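Local coordinates for 2,3-dihydroxy-2,3-dihydrophenylpropionate dehydrogenase (Pseudomonas sp. MC1, PDB 5XTG), which probably catalyses the NAD-dependent oxidation of naphthalene dihydrodiol to 1,2-dihydroxynaphthalene as a member of the short-chain dehydrogenase/reductase family, at residues G106-M111 with S170-S175; M156-S161 with H177-M182; G76-H81 with V133-S138. All blocks are in the same frame, centred on the assembly; numbering follows the deposited sequence.

Contact 1. Residues G106-M111 with S170-S175. With NAD (nicotinamide-adenine-dinucleotide), chain B; BPY (biphenyl-2,3-diol), chain D.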
loop_
_atom_site.group_PDB
_atom_site.type_symbol
_atom_site.label_atom_id
_atom_site.label_comp_id
_atom_site.label_asym_id
_atom_site.label_seq_id
_atom_site.Cartn_x
_atom_site.Cartn_y
_atom_site.Cartn_z
ATOM N N GLY A 106 20.400 -7.744 -10.871
ATOM C CA GLY A 106 19.065 -8.262 -11.111
ATOM C C GLY A 106 18.862 -8.632 -12.562
ATOM O O GLY A 106 19.644 -8.262 -13.441
ATOM N N ILE A 107 17.776 -9.365 -12.809
ATOM C CA ILE A 107 17.460 -9.813 -14.154
ATOM C C ILE A 107 15.962 -9.716 -14.409
ATOM O O ILE A 107 15.138 -9.790 -13.492
ATOM C CB ILE A 107 17.991 -11.253 -14.380
ATOM C CG1 ILE A 107 18.166 -11.516 -15.867
ATOM C CG2 ILE A 107 17.081 -12.291 -13.727
ATOM C CD1 ILE A 107 18.811 -12.867 -16.197
ATOM N N TRP A 108 15.622 -9.541 -15.673
ATOM C CA TRP A 108 14.246 -9.402 -16.126
ATOM C C TRP A 108 13.693 -10.748 -16.605
ATOM O O TRP A 108 14.444 -11.672 -16.908
ATOM C CB TRP A 108 14.192 -8.365 -17.249
ATOM C CG TRP A 108 12.839 -7.773 -17.498
ATOM C CD1 TRP A 108 11.931 -7.355 -16.564
ATOM C CD2 TRP A 108 12.243 -7.533 -18.772
ATOM N NE1 TRP A 108 10.796 -6.865 -17.187
ATOM C CE2 TRP A 108 10.966 -6.967 -18.544
ATOM C CE3 TRP A 108 12.663 -7.740 -20.087
ATOM C CZ2 TRP A 108 10.109 -6.613 -19.590
ATOM C CZ3 TRP A 108 11.828 -7.390 -21.117
ATOM C CH2 TRP A 108 10.556 -6.836 -20.870
ATOM N N ASP A 109 12.363 -10.854 -16.687
ATOM C CA ASP A 109 11.713 -12.085 -17.146
ATOM C C ASP A 109 11.117 -11.969 -18.548
ATOM O O ASP A 109 10.480 -12.912 -19.021
ATOM C CB ASP A 109 10.635 -12.534 -16.132
ATOM C CG ASP A 109 9.346 -11.725 -16.189
ATOM O OD1 ASP A 109 9.327 -10.625 -16.794
ATOM O OD2 ASP A 109 8.339 -12.184 -15.583
ATOM N N TYR A 110 11.308 -10.848 -19.240
ATOM C CA TYR A 110 10.875 -10.750 -20.639
ATOM C C TYR A 110 9.381 -11.063 -20.804
ATOM O O TYR A 110 8.945 -11.540 -21.844
ATOM C CB TYR A 110 11.761 -11.649 -21.525
ATOM C CG TYR A 110 13.171 -11.108 -21.576
ATOM C CD1 TYR A 110 13.542 -10.169 -22.530
ATOM C CD2 TYR A 110 14.103 -11.464 -20.624
ATOM C CE1 TYR A 110 14.815 -9.633 -22.562
ATOM C CE2 TYR A 110 15.402 -10.928 -20.648
ATOM C CZ TYR A 110 15.744 -10.013 -21.621
ATOM O OH TYR A 110 17.016 -9.466 -21.667
ATOM N N MET A 111 8.571 -10.732 -19.788
ATOM C CA MET A 111 7.102 -10.832 -19.840
ATOM C C MET A 111 6.621 -12.271 -19.992
ATOM O O MET A 111 5.542 -12.520 -20.536
ATOM C CB MET A 111 6.496 -9.976 -20.971
ATOM C CG MET A 111 6.852 -8.476 -20.972
ATOM S SD MET A 111 6.435 -7.593 -19.457
ATOM C CE MET A 111 4.670 -7.309 -19.689
ATOM N N SER A 170 4.641 -12.328 -14.314
ATOM C CA SER A 170 4.331 -12.618 -12.920
ATOM C C SER A 170 5.568 -13.024 -12.120
ATOM O O SER A 170 5.635 -12.735 -10.921
ATOM C CB SER A 170 3.277 -13.698 -12.857
ATOM O OG SER A 170 3.713 -14.836 -13.574
ATOM N N CYS A 171 6.556 -13.684 -12.745
ATOM C CA CYS A 171 7.767 -14.049 -12.002
ATOM C C CYS A 171 8.559 -12.813 -11.615
ATOM O O CYS A 171 9.049 -12.706 -10.485
ATOM C CB CYS A 171 8.662 -14.992 -12.810
ATOM S SG CYS A 171 8.018 -16.599 -13.080
ATOM N N TYR A 172 8.718 -11.872 -12.538
ATOM C CA TYR A 172 9.492 -10.676 -12.210
ATOM C C TYR A 172 8.810 -9.878 -11.113
ATOM O O TYR A 172 9.442 -9.486 -10.126
ATOM C CB TYR A 172 9.689 -9.810 -13.452
ATOM C CG TYR A 172 10.562 -8.616 -13.204
ATOM C CD1 TYR A 172 11.946 -8.766 -13.037
ATOM C CD2 TYR A 172 10.016 -7.338 -13.125
ATOM C CE1 TYR A 172 12.763 -7.674 -12.798
ATOM C CE2 TYR A 172 10.826 -6.226 -12.890
ATOM C CZ TYR A 172 12.201 -6.411 -12.719
ATOM O OH TYR A 172 13.012 -5.329 -12.480
ATOM N N ILE A 173 7.505 -9.635 -11.283
ATOM C CA ILE A 173 6.726 -8.855 -10.341
ATOM C C ILE A 173 6.731 -9.510 -8.966
ATOM O O ILE A 173 6.894 -8.852 -7.933
ATOM C CB ILE A 173 5.302 -8.691 -10.893
ATOM C CG1 ILE A 173 5.333 -7.749 -12.109
ATOM C CG2 ILE A 173 4.400 -8.156 -9.825
ATOM C CD1 ILE A 173 4.049 -7.669 -12.948
ATOM N N ALA A 174 6.538 -10.813 -8.927
ATOM C CA ALA A 174 6.595 -11.496 -7.643
ATOM C C ALA A 174 7.956 -11.322 -7.003
ATOM O O ALA A 174 8.056 -11.080 -5.791
ATOM C CB ALA A 174 6.282 -12.978 -7.809
ATOM N N SER A 175 9.021 -11.446 -7.797
ATOM C CA SER A 175 10.366 -11.340 -7.233
ATOM C C SER A 175 10.586 -9.956 -6.664
ATOM O O SER A 175 11.199 -9.797 -5.604
ATOM C CB SER A 175 11.428 -11.679 -8.290
ATOM O OG SER A 175 11.626 -10.655 -9.253
HETATM P PA NAD B . 21.287 -4.289 -16.464
HETATM O O1A NAD B . 20.735 -4.711 -17.841
HETATM O O2A NAD B . 22.387 -3.329 -16.593
HETATM O O5B NAD B . 21.735 -5.637 -15.700
HETATM C C5B NAD B . 21.814 -5.701 -14.278
HETATM C C4B NAD B . 23.278 -5.867 -13.749
HETATM O O4B NAD B . 23.295 -6.915 -12.934
HETATM C C3B NAD B . 24.345 -6.184 -14.849
HETATM O O3B NAD B . 25.573 -5.668 -14.570
HETATM C C2B NAD B . 24.410 -7.727 -14.820
HETATM O O2B NAD B . 25.669 -8.239 -15.504
HETATM C C1B NAD B . 24.374 -7.968 -13.516
HETATM N N9A NAD B . 24.037 -9.383 -13.252
HETATM C C8A NAD B . 23.026 -10.106 -13.758
HETATM N N7A NAD B . 23.130 -11.354 -13.279
HETATM C C5A NAD B . 24.231 -11.404 -12.488
HETATM C C6A NAD B . 24.805 -12.428 -11.752
HETATM N N6A NAD B . 24.234 -13.721 -11.727
HETATM N N1A NAD B . 25.907 -12.251 -11.030
HETATM C C2A NAD B . 26.474 -11.010 -11.005
HETATM N N3A NAD B . 25.905 -9.989 -11.725
HETATM C C4A NAD B . 24.791 -10.194 -12.464
HETATM O O3 NAD B . 20.038 -3.588 -15.658
HETATM P PN NAD B . 19.954 -2.260 -14.626
HETATM O O1N NAD B . 18.900 -1.333 -15.149
HETATM O O2N NAD B . 21.201 -1.452 -14.342
HETATM O O5D NAD B . 19.320 -2.948 -13.225
HETATM C C5D NAD B . 19.897 -3.015 -11.947
HETATM C C4D NAD B . 18.650 -3.293 -11.019
HETATM O O4D NAD B . 17.702 -2.410 -11.303
HETATM C C3D NAD B . 18.000 -4.704 -11.237
HETATM O O3D NAD B . 17.744 -5.332 -10.051
HETATM C C2D NAD B . 16.659 -4.408 -11.955
HETATM O O2D NAD B . 15.742 -5.518 -11.618
HETATM C C1D NAD B . 16.274 -3.204 -11.496
HETATM N N1N NAD B . 15.277 -2.488 -12.352
HETATM C C2N NAD B . 15.593 -1.722 -13.463
HETATM C C3N NAD B . 14.571 -1.103 -14.225
HETATM C C7N NAD B . 14.904 -0.267 -15.475
HETATM O O7N NAD B . 13.998 0.129 -16.221
HETATM N N7N NAD B . 16.350 0.014 -15.763
HETATM C C4N NAD B . 13.275 -1.246 -13.891
HETATM C C5N NAD B . 12.949 -1.990 -12.800
HETATM C C6N NAD B . 13.961 -2.592 -12.038
HETATM C CK1 BPY D . 17.406 -5.355 -17.662
HETATM C CK2 BPY D . 16.383 -4.935 -18.519
HETATM C CK3 BPY D . 15.155 -4.522 -17.972
HETATM C CK4 BPY D . 14.956 -4.535 -16.585
HETATM C CK5 BPY D . 15.994 -4.967 -15.745
HETATM C CK6 BPY D . 17.215 -5.375 -16.281
HETATM C CK7 BPY D . 16.626 -4.935 -19.898
HETATM C CK8 BPY D . 17.814 -5.456 -20.381
HETATM C CK9 BPY D . 18.073 -5.460 -21.744
HETATM C CKA BPY D . 17.155 -4.953 -22.645
HETATM C CKB BPY D . 15.967 -4.437 -22.176
HETATM C CKC BPY D . 15.712 -4.430 -20.816
HETATM O OK1 BPY D . 13.706 -4.128 -16.057
HETATM O OK2 BPY D . 14.083 -4.093 -18.773
#
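W108 turns the edge of its indole to one face of the Y172 ring, in a T-shaped pair. W108 CD1 stands 3.6 Å above the Y172 ring plane, over its centre. The two planes are 80° apart. One face of the indole is covered near its rim by the chain's own Y110 N and D109 OD1. The opposite face looks onto the bound biphenyl-2,3-diol, where CD1 of W108 comes within 3.7 Å of OK1 of the ligand. The edge of the Y172 ring meets I107 O, with CE1 of Y172 3.3 Å from that oxygen. NAD O2D lies in the plane of the same ring. W108 NE1 is hydrogen-bonded to G167 O.

D109 holds the start of helix 170-190. Its OD2 accepts from Y172 N at 3.1 Å, with the donor well above the carboxylate plane. Its OD1 takes M111 N at 3.1 Å, which closes an Asx turn, and also G169 N. The carboxylate lies against the CB of Y172, at 3.4 Å from D109 CG. CG of Y172 is anti to the backbone N (chi1 -176°), which sends the ring across the edge of W108 and its hydroxyl to the cofactor ribose.

There Y172 OH is hydrogen-bonded to NAD O2D at 2.9 Å; either oxygen could be the donor. Its bond to S159 OG is weak. Y172 and K176 follow the Tyr-X-X-X-Lys pattern of this family, consistent with Y172 being the catalytic tyrosine. With D109 on its backbone N and W108 over its ring, Y172 is likely to keep its hydroxyl at the ribose, beside the diol.

Contact 2. Residues M156-S161 with H177-M182. With NAD (nicotinamide-adenine-dinucleotide), chain B.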
loop_
_atom_site.group_PDB
_atom_site.type_symbol
_atom_site.label_atom_id
_atom_site.label_comp_id
_atom_site.label_asym_id
_atom_site.label_seq_id
_atom_site.Cartn_x
_atom_site.Cartn_y
_atom_site.Cartn_z
ATOM N N MET A 156 18.724 -1.634 -1.366
ATOM C CA MET A 156 18.354 -2.638 -2.329
ATOM C C MET A 156 17.703 -1.976 -3.530
ATOM O O MET A 156 16.919 -1.028 -3.382
ATOM C CB MET A 156 17.401 -3.643 -1.687
ATOM C CG MET A 156 18.127 -4.735 -0.904
ATOM S SD MET A 156 16.978 -5.835 -0.099
ATOM C CE MET A 156 16.786 -4.922 1.436
ATOM N N THR A 157 18.032 -2.465 -4.713
ATOM C CA THR A 157 17.306 -2.071 -5.906
ATOM C C THR A 157 16.073 -2.945 -6.043
ATOM O O THR A 157 16.165 -4.159 -6.250
ATOM C CB THR A 157 18.163 -2.168 -7.160
ATOM O OG1 THR A 157 19.297 -1.303 -7.037
ATOM C CG2 THR A 157 17.340 -1.741 -8.365
ATOM N N ALA A 158 14.911 -2.320 -5.955
ATOM C CA ALA A 158 13.645 -2.965 -6.180
ATOM C C ALA A 158 13.212 -2.655 -7.633
ATOM O O ALA A 158 14.013 -2.904 -8.533
ATOM C CB ALA A 158 12.634 -2.557 -5.132
ATOM N N SER A 159 12.039 -2.099 -7.864
ATOM C CA SER A 159 11.491 -1.917 -9.200
ATOM C C SER A 159 10.100 -1.295 -9.103
ATOM O O SER A 159 9.398 -1.507 -8.109
ATOM C CB SER A 159 11.368 -3.257 -9.923
ATOM O OG SER A 159 10.706 -3.084 -11.159
ATOM N N VAL A 160 9.676 -0.560 -10.132
ATOM C CA VAL A 160 8.274 -0.183 -10.231
ATOM C C VAL A 160 7.379 -1.398 -10.065
ATOM O O VAL A 160 6.277 -1.295 -9.518
ATOM C CB VAL A 160 8.015 0.504 -11.581
ATOM C CG1 VAL A 160 8.307 -0.486 -12.739
ATOM C CG2 VAL A 160 6.583 1.028 -11.643
ATOM N N SER A 161 7.838 -2.568 -10.533
ATOM C CA SER A 161 7.089 -3.820 -10.455
ATOM C C SER A 161 6.954 -4.334 -9.035
ATOM O O SER A 161 6.238 -5.315 -8.826
ATOM C CB SER A 161 7.777 -4.894 -11.309
ATOM O OG SER A 161 7.826 -4.509 -12.664
ATOM N N HIS A 177 8.118 -7.766 -5.641
ATOM C CA HIS A 177 7.329 -7.667 -4.418
ATOM C C HIS A 177 8.068 -8.305 -3.249
ATOM O O HIS A 177 8.029 -7.805 -2.116
ATOM C CB HIS A 177 5.975 -8.319 -4.615
ATOM C CG HIS A 177 4.944 -7.412 -5.191
ATOM N ND1 HIS A 177 5.026 -6.915 -6.471
ATOM C CD2 HIS A 177 3.823 -6.871 -4.643
ATOM C CE1 HIS A 177 3.979 -6.133 -6.706
ATOM N NE2 HIS A 177 3.243 -6.077 -5.610
ATOM N N ALA A 178 8.761 -9.402 -3.504
ATOM C CA ALA A 178 9.519 -10.067 -2.440
ATOM C C ALA A 178 10.639 -9.190 -1.886
ATOM O O ALA A 178 10.914 -9.210 -0.676
ATOM C CB ALA A 178 10.102 -11.363 -2.983
ATOM N N VAL A 179 11.319 -8.432 -2.757
ATOM C CA VAL A 179 12.305 -7.444 -2.303
ATOM C C VAL A 179 11.682 -6.449 -1.334
ATOM O O VAL A 179 12.315 -6.038 -0.352
ATOM C CB VAL A 179 12.908 -6.676 -3.490
ATOM C CG1 VAL A 179 13.763 -5.523 -2.968
ATOM C CG2 VAL A 179 13.742 -7.569 -4.360
ATOM N N LEU A 180 10.482 -5.958 -1.647
ATOM C CA LEU A 180 9.827 -5.028 -0.722
ATOM C C LEU A 180 9.658 -5.679 0.622
ATOM O O LEU A 180 9.842 -5.038 1.659
ATOM C CB LEU A 180 8.432 -4.630 -1.184
ATOM C CG LEU A 180 8.112 -3.825 -2.414
ATOM C CD1 LEU A 180 6.661 -3.330 -2.239
ATOM C CD2 LEU A 180 9.107 -2.688 -2.550
ATOM N N GLY A 181 9.226 -6.944 0.611
ATOM C CA GLY A 181 9.121 -7.699 1.849
ATOM C C GLY A 181 10.421 -7.707 2.606
ATOM O O GLY A 181 10.445 -7.460 3.812
ATOM N N MET A 182 11.531 -7.961 1.893
ATOM C CA MET A 182 12.844 -7.979 2.537
ATOM C C MET A 182 13.151 -6.651 3.178
ATOM O O MET A 182 13.692 -6.594 4.279
ATOM C CB MET A 182 13.957 -8.251 1.538
ATOM C CG MET A 182 13.952 -9.626 0.978
ATOM S SD MET A 182 15.313 -9.793 -0.202
ATOM C CE MET A 182 16.717 -9.394 0.866
HETATM P PA NAD B . 21.287 -4.289 -16.464
HETATM O O1A NAD B . 20.735 -4.711 -17.841
HETATM O O2A NAD B . 22.387 -3.329 -16.593
HETATM O O5B NAD B . 21.735 -5.637 -15.700
HETATM C C5B NAD B . 21.814 -5.701 -14.278
HETATM C C4B NAD B . 23.278 -5.867 -13.749
HETATM O O4B NAD B . 23.295 -6.915 -12.934
HETATM C C3B NAD B . 24.345 -6.184 -14.849
HETATM O O3B NAD B . 25.573 -5.668 -14.570
HETATM C C2B NAD B . 24.410 -7.727 -14.820
HETATM O O2B NAD B . 25.669 -8.239 -15.504
HETATM C C1B NAD B . 24.374 -7.968 -13.516
HETATM N N9A NAD B . 24.037 -9.383 -13.252
HETATM C C8A NAD B . 23.026 -10.106 -13.758
HETATM N N7A NAD B . 23.130 -11.354 -13.279
HETATM C C5A NAD B . 24.231 -11.404 -12.488
HETATM C C6A NAD B . 24.805 -12.428 -11.752
HETATM N N6A NAD B . 24.234 -13.721 -11.727
HETATM N N1A NAD B . 25.907 -12.251 -11.030
HETATM C C2A NAD B . 26.474 -11.010 -11.005
HETATM N N3A NAD B . 25.905 -9.989 -11.725
HETATM C C4A NAD B . 24.791 -10.194 -12.464
HETATM O O3 NAD B . 20.038 -3.588 -15.658
HETATM P PN NAD B . 19.954 -2.260 -14.626
HETATM O O1N NAD B . 18.900 -1.333 -15.149
HETATM O O2N NAD B . 21.201 -1.452 -14.342
HETATM O O5D NAD B . 19.320 -2.948 -13.225
HETATM C C5D NAD B . 19.897 -3.015 -11.947
HETATM C C4D NAD B . 18.650 -3.293 -11.019
HETATM O O4D NAD B . 17.702 -2.410 -11.303
HETATM C C3D NAD B . 18.000 -4.704 -11.237
HETATM O O3D NAD B . 17.744 -5.332 -10.051
HETATM C C2D NAD B . 16.659 -4.408 -11.955
HETATM O O2D NAD B . 15.742 -5.518 -11.618
HETATM C C1D NAD B . 16.274 -3.204 -11.496
HETATM N N1N NAD B . 15.277 -2.488 -12.352
HETATM C C2N NAD B . 15.593 -1.722 -13.463
HETATM C C3N NAD B . 14.571 -1.103 -14.225
HETATM C C7N NAD B . 14.904 -0.267 -15.475
HETATM O O7N NAD B . 13.998 0.129 -16.221
HETATM N N7N NAD B . 16.350 0.014 -15.763
HETATM C C4N NAD B . 13.275 -1.246 -13.891
HETATM C C5N NAD B . 12.949 -1.990 -12.800
HETATM C C6N NAD B . 13.961 -2.592 -12.038
#
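V179 is the central bump of this contact. Its CG1 presses on the methyl of A158, with V179 CG1 3.8 Å from A158 CB. That branch is anti to the backbone N (chi1 171°) and points at the place where strand 153-157 ends. The small A158 lets the helix come near, and the two CA atoms of A158 and V179 are 6.1 Å apart. CD2 of L180 also reaches this methyl, more loosely, at 4.4 Å from A158 CB.

Beside the V179 contact, the sulfur of M156 meets the end methyl of M182. Their chains cross at about a right angle, with SD of M156 3.7 Å from CE of M182. M182 bends at chi3 (58°), which sets its CE against the sulfur of M156. Y136 of helix 118-148 packs on both methionines.

At the far end, the H177 ring brings its edge to the backbone of S161. H177 ND1 is hydrogen-bonded to I173 O in its own helix. S159 OG accepts from S161 N at 3.0 Å, an ST turn that shapes the chain after the strand. T157 and S159 approach the ribose and nicotinamide of NAD.

The strand and helix belong to the beta-alpha-beta unit formed by strand 153-157, helix 170-190 and strand 195-201. This is a unit of the Rossmann-type fold of the short-chain dehydrogenases, with the cofactor lying beyond the strand's C-terminal end.

Contact 3. Residues G76-H81 with V133-S138. With NAD (nicotinamide-adenine-dinucleotide), chain B.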
loop_
_atom_site.group_PDB
_atom_site.type_symbol
_atom_site.label_atom_id
_atom_site.label_comp_id
_atom_site.label_asym_id
_atom_site.label_seq_id
_atom_site.Cartn_x
_atom_site.Cartn_y
_atom_site.Cartn_z
ATOM N N GLY A 76 32.478 -12.505 -10.588
ATOM C CA GLY A 76 31.846 -13.733 -10.158
ATOM C C GLY A 76 30.342 -13.638 -10.270
ATOM O O GLY A 76 29.785 -12.622 -10.689
ATOM N N ASP A 77 29.702 -14.738 -9.900
ATOM C CA ASP A 77 28.251 -14.844 -9.893
ATOM C C ASP A 77 27.703 -14.477 -8.515
ATOM O O ASP A 77 28.031 -15.108 -7.504
ATOM C CB ASP A 77 27.802 -16.255 -10.279
ATOM C CG ASP A 77 26.310 -16.310 -10.678
ATOM O OD1 ASP A 77 25.451 -15.712 -9.988
ATOM O OD2 ASP A 77 25.995 -16.939 -11.704
ATOM N N VAL A 78 26.824 -13.485 -8.476
ATOM C CA VAL A 78 26.231 -13.116 -7.198
ATOM C C VAL A 78 25.436 -14.282 -6.585
ATOM O O VAL A 78 25.212 -14.304 -5.377
ATOM C CB VAL A 78 25.391 -11.836 -7.412
ATOM C CG1 VAL A 78 24.043 -12.166 -8.018
ATOM C CG2 VAL A 78 25.291 -11.032 -6.148
ATOM N N ARG A 79 25.039 -15.283 -7.377
ATOM C CA ARG A 79 24.371 -16.468 -6.821
ATOM C C ARG A 79 25.279 -17.375 -6.026
ATOM O O ARG A 79 24.827 -18.438 -5.586
ATOM C CB ARG A 79 23.771 -17.320 -7.919
ATOM C CG ARG A 79 22.519 -16.717 -8.462
ATOM C CD ARG A 79 22.048 -17.584 -9.596
ATOM N NE ARG A 79 22.910 -17.372 -10.737
ATOM C CZ ARG A 79 22.632 -17.738 -11.983
ATOM N NH1 ARG A 79 21.477 -18.351 -12.265
ATOM N NH2 ARG A 79 23.515 -17.472 -12.954
ATOM N N ASP A 80 26.540 -17.020 -5.845
ATOM C CA ASP A 80 27.492 -17.868 -5.151
ATOM C C ASP A 80 27.926 -17.139 -3.893
ATOM O O ASP A 80 28.444 -16.018 -3.959
ATOM C CB ASP A 80 28.661 -18.197 -6.085
ATOM C CG ASP A 80 29.688 -19.057 -5.444
ATOM O OD1 ASP A 80 30.792 -18.534 -5.174
ATOM O OD2 ASP A 80 29.394 -20.253 -5.217
ATOM N N HIS A 81 27.685 -17.754 -2.738
ATOM C CA HIS A 81 27.896 -17.026 -1.510
ATOM C C HIS A 81 29.351 -16.590 -1.367
ATOM O O HIS A 81 29.639 -15.472 -0.917
ATOM C CB HIS A 81 27.457 -17.863 -0.321
ATOM C CG HIS A 81 27.404 -17.070 0.943
ATOM N ND1 HIS A 81 26.502 -16.048 1.129
ATOM C CD2 HIS A 81 28.167 -17.104 2.056
ATOM C CE1 HIS A 81 26.687 -15.503 2.318
ATOM N NE2 HIS A 81 27.687 -16.132 2.908
ATOM N N VAL A 133 16.351 -12.133 -5.504
ATOM C CA VAL A 133 15.945 -12.240 -4.108
ATOM C C VAL A 133 17.017 -12.956 -3.304
ATOM O O VAL A 133 17.656 -12.369 -2.428
ATOM C CB VAL A 133 14.594 -12.953 -3.997
ATOM C CG1 VAL A 133 14.029 -12.779 -2.605
ATOM C CG2 VAL A 133 13.596 -12.366 -5.012
ATOM N N LYS A 134 17.252 -14.224 -3.611
ATOM C CA LYS A 134 18.185 -14.989 -2.800
ATOM C C LYS A 134 19.553 -14.335 -2.743
ATOM O O LYS A 134 20.160 -14.243 -1.670
ATOM C CB LYS A 134 18.309 -16.413 -3.320
ATOM C CG LYS A 134 18.861 -17.327 -2.248
ATOM C CD LYS A 134 18.992 -18.752 -2.726
ATOM C CE LYS A 134 19.592 -19.599 -1.619
ATOM N NZ LYS A 134 19.421 -21.041 -1.906
ATOM N N SER A 135 20.043 -13.835 -3.867
ATOM C CA SER A 135 21.356 -13.189 -3.865
ATOM C C SER A 135 21.396 -11.960 -2.976
ATOM O O SER A 135 22.439 -11.661 -2.393
ATOM C CB SER A 135 21.736 -12.795 -5.276
ATOM O OG SER A 135 21.952 -13.978 -6.000
ATOM N N TYR A 136 20.283 -11.232 -2.858
ATOM C CA TYR A 136 20.245 -10.116 -1.916
ATOM C C TYR A 136 20.395 -10.617 -0.480
ATOM O O TYR A 136 21.165 -10.058 0.313
ATOM C CB TYR A 136 18.932 -9.339 -2.080
ATOM C CG TYR A 136 18.809 -8.422 -3.281
ATOM C CD1 TYR A 136 19.684 -8.476 -4.367
ATOM C CD2 TYR A 136 17.815 -7.463 -3.303
ATOM C CE1 TYR A 136 19.530 -7.575 -5.454
ATOM C CE2 TYR A 136 17.666 -6.609 -4.346
ATOM C CZ TYR A 136 18.505 -6.659 -5.408
ATOM O OH TYR A 136 18.281 -5.736 -6.393
ATOM N N PHE A 137 19.685 -11.689 -0.132
ATOM C CA PHE A 137 19.878 -12.291 1.186
ATOM C C PHE A 137 21.339 -12.634 1.393
ATOM O O PHE A 137 21.916 -12.327 2.447
ATOM C CB PHE A 137 19.029 -13.543 1.324
ATOM C CG PHE A 137 17.618 -13.277 1.728
ATOM C CD1 PHE A 137 16.617 -13.165 0.770
ATOM C CD2 PHE A 137 17.275 -13.140 3.053
ATOM C CE1 PHE A 137 15.293 -12.905 1.130
ATOM C CE2 PHE A 137 15.943 -12.882 3.423
ATOM C CZ PHE A 137 14.964 -12.779 2.462
ATOM N N SER A 138 21.955 -13.211 0.347
ATOM C CA SER A 138 23.333 -13.679 0.387
ATOM C C SER A 138 24.313 -12.539 0.619
ATOM O O SER A 138 25.224 -12.644 1.450
ATOM C CB SER A 138 23.633 -14.383 -0.932
ATOM O OG SER A 138 24.982 -14.797 -0.998
HETATM P PA NAD B . 21.287 -4.289 -16.464
HETATM O O1A NAD B . 20.735 -4.711 -17.841
HETATM O O2A NAD B . 22.387 -3.329 -16.593
HETATM O O5B NAD B . 21.735 -5.637 -15.700
HETATM C C5B NAD B . 21.814 -5.701 -14.278
HETATM C C4B NAD B . 23.278 -5.867 -13.749
HETATM O O4B NAD B . 23.295 -6.915 -12.934
HETATM C C3B NAD B . 24.345 -6.184 -14.849
HETATM O O3B NAD B . 25.573 -5.668 -14.570
HETATM C C2B NAD B . 24.410 -7.727 -14.820
HETATM O O2B NAD B . 25.669 -8.239 -15.504
HETATM C C1B NAD B . 24.374 -7.968 -13.516
HETATM N N9A NAD B . 24.037 -9.383 -13.252
HETATM C C8A NAD B . 23.026 -10.106 -13.758
HETATM N N7A NAD B . 23.130 -11.354 -13.279
HETATM C C5A NAD B . 24.231 -11.404 -12.488
HETATM C C6A NAD B . 24.805 -12.428 -11.752
HETATM N N6A NAD B . 24.234 -13.721 -11.727
HETATM N N1A NAD B . 25.907 -12.251 -11.030
HETATM C C2A NAD B . 26.474 -11.010 -11.005
HETATM N N3A NAD B . 25.905 -9.989 -11.725
HETATM C C4A NAD B . 24.791 -10.194 -12.464
HETATM O O3 NAD B . 20.038 -3.588 -15.658
HETATM P PN NAD B . 19.954 -2.260 -14.626
HETATM O O1N NAD B . 18.900 -1.333 -15.149
HETATM O O2N NAD B . 21.201 -1.452 -14.342
HETATM O O5D NAD B . 19.320 -2.948 -13.225
HETATM C C5D NAD B . 19.897 -3.015 -11.947
HETATM C C4D NAD B . 18.650 -3.293 -11.019
HETATM O O4D NAD B . 17.702 -2.410 -11.303
HETATM C C3D NAD B . 18.000 -4.704 -11.237
HETATM O O3D NAD B . 17.744 -5.332 -10.051
HETATM C C2D NAD B . 16.659 -4.408 -11.955
HETATM O O2D NAD B . 15.742 -5.518 -11.618
HETATM C C1D NAD B . 16.274 -3.204 -11.496
HETATM N N1N NAD B . 15.277 -2.488 -12.352
HETATM C C2N NAD B . 15.593 -1.722 -13.463
HETATM C C3N NAD B . 14.571 -1.103 -14.225
HETATM C C7N NAD B . 14.904 -0.267 -15.475
HETATM O O7N NAD B . 13.998 0.129 -16.221
HETATM N N7N NAD B . 16.350 0.014 -15.763
HETATM C C4N NAD B . 13.275 -1.246 -13.891
HETATM C C5N NAD B . 12.949 -1.990 -12.800
HETATM C C6N NAD B . 13.961 -2.592 -12.038
#
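The loop 76-81 makes a type I beta turn from D77 to D80 and meets helix 118-148, with R79 and S135 nearest at 5.3 Å between CA atoms. V78 CG1 packs on S135 OG at 3.4 Å; that hydroxyl is hydrogen-bonded to D130 O. H81 ND1 and S138 OG share a 2.9 Å hydrogen bond, in which either may donate, at the edge of the imidazole. W118 of the second subunit stacks on H81.

D77 binds the adenine of NAD: N6A donates to D77 OD1 in a nearly straight bond (173°), while V78 N donates to N1A. R79 forms a side-on salt bridge: its NH2 meets the syn lone pair of D77 OD2 at 2.8 Å, and its NE bonds OD1. R79 N also bonds OD1, an Asx turn. With an alanine at D77, N6A would probably lose this acceptor and the R79 guanidinium its carboxylate mate.

The loop leads from strand 72-75 into helix 81-95, which D80 N-caps, and rests on helix 118-148.

How the contacts relate
All three contacts are largely buried, but contact 3 reaches the surface at R79, while contact 2 is almost wholly interior. Contacts 1 and 2 share helix 170-190 and touch through Y172 and I173 against S159 and S161. Contact 3 uses helix 118-148 instead. It meets contact 2 where Y136 OH is hydrogen-bonded to T157 O and where M182 packs on Y136 and F137. The chemistry follows the place. Contact 2, against the central sheet, is mostly apolar. Contact 1 mixes rings with a carboxylate beside the bound biphenyl-2,3-diol and the nicotinamide ribose. Contact 3 is polar across its interface, and its charges lie within the loop at the adenine end of NAD. All three also adjoin the second subunit.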